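Local coordinates for high-affinity zinc uptake system protein znuA (Streptococcus suis, PDB 3MFQ) that binds zinc and probably delivers it, as the solute-binding component of a metal-uptake ABC transporter of the TroA type, at residues K83-K88 / Y112-A117. Sequence-based numbering, arbitrary orientation.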
loop_
_atom_site.group_PDB
_atom_site.type_symbol
_atom_site.label_atom_id
_atom_site.label_comp_id
_atom_site.label_asym_id
_atom_site.label_seq_id
_atom_site.Cartn_x
_atom_site.Cartn_y
_atom_site.Cartn_z
ATOM N N LYS A 83 7.099 -7.490 11.734
ATOM C CA LYS A 83 7.818 -8.571 12.394
ATOM C C LYS A 83 6.899 -9.445 13.244
ATOM O O LYS A 83 7.209 -10.605 13.513
ATOM C CB LYS A 83 8.961 -8.011 13.242
ATOM C CG LYS A 83 8.562 -6.843 14.116
ATOM C CD LYS A 83 9.702 -6.435 15.025
ATOM C CE LYS A 83 10.063 -7.556 15.985
ATOM N NZ LYS A 83 11.073 -7.116 16.986
ATOM N N ASN A 84 5.766 -8.884 13.655
ATOM C CA ASN A 84 4.839 -9.597 14.531
ATOM C C ASN A 84 3.777 -10.408 13.797
ATOM O O ASN A 84 3.111 -11.253 14.395
ATOM C CB ASN A 84 4.162 -8.635 15.506
ATOM C CG ASN A 84 4.890 -8.546 16.826
ATOM O OD1 ASN A 84 6.090 -8.810 16.908
ATOM N ND2 ASN A 84 4.166 -8.172 17.873
ATOM N N PHE A 85 3.613 -10.144 12.506
ATOM C CA PHE A 85 2.627 -10.866 11.713
ATOM C C PHE A 85 2.777 -12.372 11.899
ATOM O O PHE A 85 3.874 -12.871 12.149
ATOM C CB PHE A 85 2.757 -10.510 10.232
ATOM C CG PHE A 85 2.398 -9.086 9.915
ATOM C CD1 PHE A 85 2.023 -8.209 10.919
ATOM C CD2 PHE A 85 2.433 -8.624 8.611
ATOM C CE1 PHE A 85 1.694 -6.899 10.627
ATOM C CE2 PHE A 85 2.105 -7.317 8.313
ATOM C CZ PHE A 85 1.735 -6.453 9.323
ATOM N N ASN A 86 1.663 -13.087 11.785
ATOM C CA ASN A 86 1.681 -14.541 11.840
ATOM C C ASN A 86 1.356 -15.121 10.476
ATOM O O ASN A 86 1.001 -14.391 9.552
ATOM C CB ASN A 86 0.699 -15.060 12.888
ATOM C CG ASN A 86 1.068 -14.623 14.292
ATOM O OD1 ASN A 86 2.244 -14.501 14.623
ATOM N ND2 ASN A 86 0.063 -14.383 15.123
ATOM N N ALA A 87 1.481 -16.435 10.349
ATOM C CA ALA A 87 1.263 -17.092 9.068
ATOM C C ALA A 87 -0.100 -16.742 8.488
ATOM O O ALA A 87 -0.201 -16.249 7.365
ATOM C CB ALA A 87 1.408 -18.599 9.218
ATOM N N LYS A 88 -1.146 -16.989 9.268
ATOM C CA LYS A 88 -2.513 -16.814 8.797
ATOM C C LYS A 88 -2.841 -15.373 8.405
ATOM O O LYS A 88 -3.767 -15.129 7.634
ATOM C CB LYS A 88 -3.503 -17.329 9.839
ATOM C CG LYS A 88 -3.345 -16.715 11.210
ATOM C CD LYS A 88 -4.468 -17.183 12.119
ATOM C CE LYS A 88 -5.792 -17.165 11.373
ATOM N NZ LYS A 88 -6.902 -17.724 12.188
ATOM N N TYR A 112 -2.223 -3.116 9.736
ATOM C CA TYR A 112 -1.560 -1.823 9.823
ATOM C C TYR A 112 -1.457 -1.367 11.275
ATOM O O TYR A 112 -0.428 -0.846 11.699
ATOM C CB TYR A 112 -2.285 -0.780 8.975
ATOM C CG TYR A 112 -1.467 0.469 8.721
ATOM C CD1 TYR A 112 -0.405 0.455 7.827
ATOM C CD2 TYR A 112 -1.759 1.662 9.371
ATOM C CE1 TYR A 112 0.345 1.590 7.591
ATOM C CE2 TYR A 112 -1.015 2.803 9.140
ATOM C CZ TYR A 112 0.036 2.762 8.249
ATOM O OH TYR A 112 0.783 3.894 8.012
ATOM N N LYS A 113 -2.528 -1.566 12.036
ATOM C CA LYS A 113 -2.510 -1.263 13.460
ATOM C C LYS A 113 -1.397 -2.046 14.140
ATOM O O LYS A 113 -0.761 -1.559 15.073
ATOM C CB LYS A 113 -3.851 -1.608 14.102
ATOM C CG LYS A 113 -5.003 -0.724 13.663
ATOM C CD LYS A 113 -6.316 -1.226 14.239
ATOM C CE LYS A 113 -6.272 -1.280 15.757
ATOM N NZ LYS A 113 -6.217 0.082 16.348
ATOM N N SER A 114 -1.169 -3.267 13.668
ATOM C CA SER A 114 -0.084 -4.089 14.182
ATOM C C SER A 114 1.250 -3.415 13.904
ATOM O O SER A 114 2.071 -3.253 14.805
ATOM C CB SER A 114 -0.112 -5.477 13.544
ATOM O OG SER A 114 0.956 -6.278 14.021
ATOM N N ALA A 115 1.458 -3.022 12.650
ATOM C CA ALA A 115 2.673 -2.322 12.250
ATOM C C ALA A 115 2.894 -1.084 13.113
ATOM O O ALA A 115 3.997 -0.844 13.608
ATOM C CB ALA A 115 2.595 -1.937 10.781
ATOM N N VAL A 116 1.831 -0.304 13.287
ATOM C CA VAL A 116 1.863 0.884 14.128
ATOM C C VAL A 116 2.421 0.564 15.504
ATOM O O VAL A 116 3.171 1.352 16.076
ATOM C CB VAL A 116 0.456 1.483 14.291
ATOM C CG1 VAL A 116 0.411 2.431 15.481
ATOM C CG2 VAL A 116 0.024 2.182 13.009
ATOM N N ALA A 117 2.054 -0.599 16.030
ATOM C CA ALA A 117 2.495 -1.019 17.356
ATOM C C ALA A 117 4.002 -1.232 17.404
ATOM O O ALA A 117 4.678 -0.728 18.301
ATOM C CB ALA A 117 1.769 -2.282 17.776
#
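With CG of F85 anti to its own carbonyl carbon (chi1 -67°), the bond to CB runs past helix 109-123 but the end of the ring comes close to it, and OG of S114, anti to the backbone N at chi1 179°, comes out to meet it. The contact belongs to the bilobed fold of TroA-type (cluster A-I) solute-binding proteins, in the lobe built on the parallel sheet of strands 29-32, 8-11, 58-61 and 79-80: the loop that leaves edge strand 79-80 lies against a helix of the same lobe. S114 OG meets the F85 ring at its edge, in the ring plane, so the hydroxyl faces the rim of the phenyl and not its pi cloud. Beside the oxygen, S114 CB lies 3.7 Å from F85 CE1, and the meeting is one of van der Waals contact. Further along the helix, the backbone N of A115 sits 4.4 Å from F85 CE1, again near the ring plane. N84 CB comes 4.2 Å from S114 OG, a loose touch from a poorly ordered residue. The F85 ring also packs edge-to-face with F105. From the residue before S114, K113 NZ forms a salt bridge with D146 of helix 131-156. At the junction itself S114 OG stands 3.5 Å from F85 CE1.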